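Local coordinates for BZLF1 trans-activator protein (Human herpesvirus 4, PDB 2C9L) that switches Epstein-Barr virus from latency to the lytic cycle as a homodimeric bZIP transcription factor that binds DNA, including CpG-methylated sites, at residues C[36-41]-C[58-63]. The protein carries 2 engineered substitutions. Numbering follows the deposited sequence.
Sequences SENDRL and IPRTPD
Asp39 and Arg60 form a salt bridge that ties the leucine-zipper part of the long bZIP helix 2-48 to the C-terminal tail of this DNA-binding and dimerization fragment, which folds back along it after the short helix 54-57. The bridge is long, with Asp39 OD2 at 3.5 Å from Arg60 NH1, and no hydrogen bond joins the two segments. OD2 meets the guanidinium at its edge, almost level with it, although the carboxylate and guanidinium planes are turned 56° apart. Arg60 reaches the helix because its chain runs extended from CG to NE (chi2 165°, chi3 166°), crossing Asp39 at about a right angle. A second salt bridge, from Arg60 NE to Asp55 OD2 in helix 54-57, probably helps to fix the guanidinium.

Asn38 is buried and starts its side chain toward the tail; its ND2 bonds to Glu37 and Asn38 of the second subunit, placing this junction beside the dimer interface. Arg42 bridges the two segments, donating from NE to Asn38 OD1 and from NH2 to Ile58 O. Asn38 OD1 stays 4.4 Å from Arg60 NH1, too far for a hydrogen bond.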
loop_
_atom_site.group_PDB
_atom_site.type_symbol
_atom_site.label_atom_id
_atom_site.label_comp_id
_atom_site.label_asym_id
_atom_site.label_seq_id
_atom_site.Cartn_x
_atom_site.Cartn_y
_atom_site.Cartn_z
ATOM N N SER C 36 -10.510 1.777 2.160
ATOM C CA SER C 36 -11.781 1.740 2.870
ATOM C C SER C 36 -11.973 3.070 3.600
ATOM O O SER C 36 -13.070 3.621 3.613
ATOM C CB SER C 36 -11.811 0.574 3.859
ATOM O OG SER C 36 -10.770 0.696 4.805
ATOM N N GLU C 37 -10.907 3.591 4.199
ATOM C CA GLU C 37 -10.992 4.877 4.888
ATOM C C GLU C 37 -11.402 5.961 3.889
ATOM O O GLU C 37 -12.207 6.826 4.206
ATOM C CB GLU C 37 -9.650 5.262 5.513
ATOM C CG GLU C 37 -9.618 6.692 6.058
ATOM C CD GLU C 37 -8.248 7.109 6.574
ATOM O OE1 GLU C 37 -7.740 6.456 7.511
ATOM O OE2 GLU C 37 -7.679 8.092 6.045
ATOM N N ASN C 38 -10.832 5.908 2.687
ATOM C CA ASN C 38 -11.146 6.873 1.633
ATOM C C ASN C 38 -12.652 6.841 1.374
ATOM O O ASN C 38 -13.280 7.882 1.204
ATOM C CB ASN C 38 -10.371 6.525 0.350
ATOM C CG ASN C 38 -10.695 7.457 -0.822
ATOM O OD1 ASN C 38 -11.743 7.340 -1.456
ATOM N ND2 ASN C 38 -9.786 8.386 -1.111
ATOM N N ASP C 39 -13.226 5.642 1.362
ATOM C CA ASP C 39 -14.658 5.490 1.131
ATOM C C ASP C 39 -15.475 6.031 2.301
ATOM O O ASP C 39 -16.578 6.553 2.108
ATOM C CB ASP C 39 -15.003 4.016 0.900
ATOM C CG ASP C 39 -14.420 3.477 -0.394
ATOM O OD1 ASP C 39 -14.429 2.240 -0.581
ATOM O OD2 ASP C 39 -13.960 4.291 -1.227
ATOM N N ARG C 40 -14.943 5.908 3.514
ATOM C CA ARG C 40 -15.656 6.405 4.682
ATOM C C ARG C 40 -15.677 7.926 4.716
ATOM O O ARG C 40 -16.706 8.536 5.003
ATOM C CB ARG C 40 -15.027 5.874 5.971
ATOM C CG ARG C 40 -15.169 4.374 6.163
ATOM C CD ARG C 40 -14.908 4.000 7.613
ATOM N NE ARG C 40 -15.828 4.701 8.506
ATOM C CZ ARG C 40 -15.870 4.540 9.825
ATOM N NH1 ARG C 40 -15.041 3.696 10.424
ATOM N NH2 ARG C 40 -16.744 5.227 10.545
ATOM N N LEU C 41 -14.543 8.543 4.418
ATOM C CA LEU C 41 -14.460 9.993 4.424
ATOM C C LEU C 41 -15.322 10.611 3.319
ATOM O O LEU C 41 -15.899 11.682 3.506
ATOM C CB LEU C 41 -13.000 10.437 4.283
ATOM C CG LEU C 41 -12.096 10.230 5.505
ATOM C CD1 LEU C 41 -10.659 9.977 5.060
ATOM C CD2 LEU C 41 -12.178 11.453 6.416
ATOM N N ILE C 58 -12.531 15.785 -5.686
ATOM C CA ILE C 58 -11.399 14.893 -5.484
ATOM C C ILE C 58 -11.708 13.588 -6.198
ATOM O O ILE C 58 -12.240 12.650 -5.601
ATOM C CB ILE C 58 -11.163 14.614 -3.987
ATOM C CG1 ILE C 58 -10.970 15.935 -3.238
ATOM C CG2 ILE C 58 -9.932 13.728 -3.810
ATOM C CD1 ILE C 58 -10.751 15.769 -1.742
ATOM N N PRO C 59 -11.375 13.511 -7.496
ATOM C CA PRO C 59 -11.636 12.300 -8.276
ATOM C C PRO C 59 -11.101 11.037 -7.616
ATOM O O PRO C 59 -10.073 11.063 -6.943
ATOM C CB PRO C 59 -10.960 12.601 -9.615
ATOM C CG PRO C 59 -9.847 13.532 -9.235
ATOM C CD PRO C 59 -10.526 14.448 -8.250
ATOM N N ARG C 60 -11.818 9.937 -7.806
ATOM C CA ARG C 60 -11.423 8.655 -7.243
ATOM C C ARG C 60 -10.254 8.071 -8.028
ATOM O O ARG C 60 -10.066 8.380 -9.203
ATOM C CB ARG C 60 -12.601 7.683 -7.284
ATOM C CG ARG C 60 -13.729 8.024 -6.330
ATOM C CD ARG C 60 -14.987 7.250 -6.689
ATOM N NE ARG C 60 -15.986 7.298 -5.626
ATOM C CZ ARG C 60 -15.888 6.628 -4.482
ATOM N NH1 ARG C 60 -14.836 5.854 -4.256
ATOM N NH2 ARG C 60 -16.844 6.731 -3.567
ATOM N N THR C 61 -9.466 7.233 -7.367
ATOM C CA THR C 61 -8.322 6.589 -7.998
ATOM C C THR C 61 -8.614 5.098 -8.076
ATOM O O THR C 61 -9.306 4.551 -7.217
ATOM C CB THR C 61 -7.029 6.807 -7.170
ATOM O OG1 THR C 61 -6.600 8.166 -7.304
ATOM C CG2 THR C 61 -5.913 5.883 -7.639
ATOM N N PRO C 62 -8.113 4.420 -9.118
ATOM C CA PRO C 62 -8.375 2.983 -9.211
ATOM C C PRO C 62 -7.663 2.242 -8.084
ATOM O O PRO C 62 -7.001 2.857 -7.246
ATOM C CB PRO C 62 -7.826 2.624 -10.590
ATOM C CG PRO C 62 -6.705 3.607 -10.768
ATOM C CD PRO C 62 -7.331 4.889 -10.275
ATOM N N ASP C 63 -7.808 0.922 -8.062
ATOM C CA ASP C 63 -7.171 0.109 -7.038
ATOM C C ASP C 63 -6.619 -1.174 -7.652
ATOM O O ASP C 63 -6.903 -1.429 -8.842
ATOM C CB ASP C 63 -8.178 -0.237 -5.937
ATOM C CG ASP C 63 -8.733 0.993 -5.240
ATOM O OD1 ASP C 63 -9.407 1.809 -5.906
ATOM O OD2 ASP C 63 -8.498 1.143 -4.022
ATOM O OXT ASP C 63 -5.914 -1.913 -6.932
#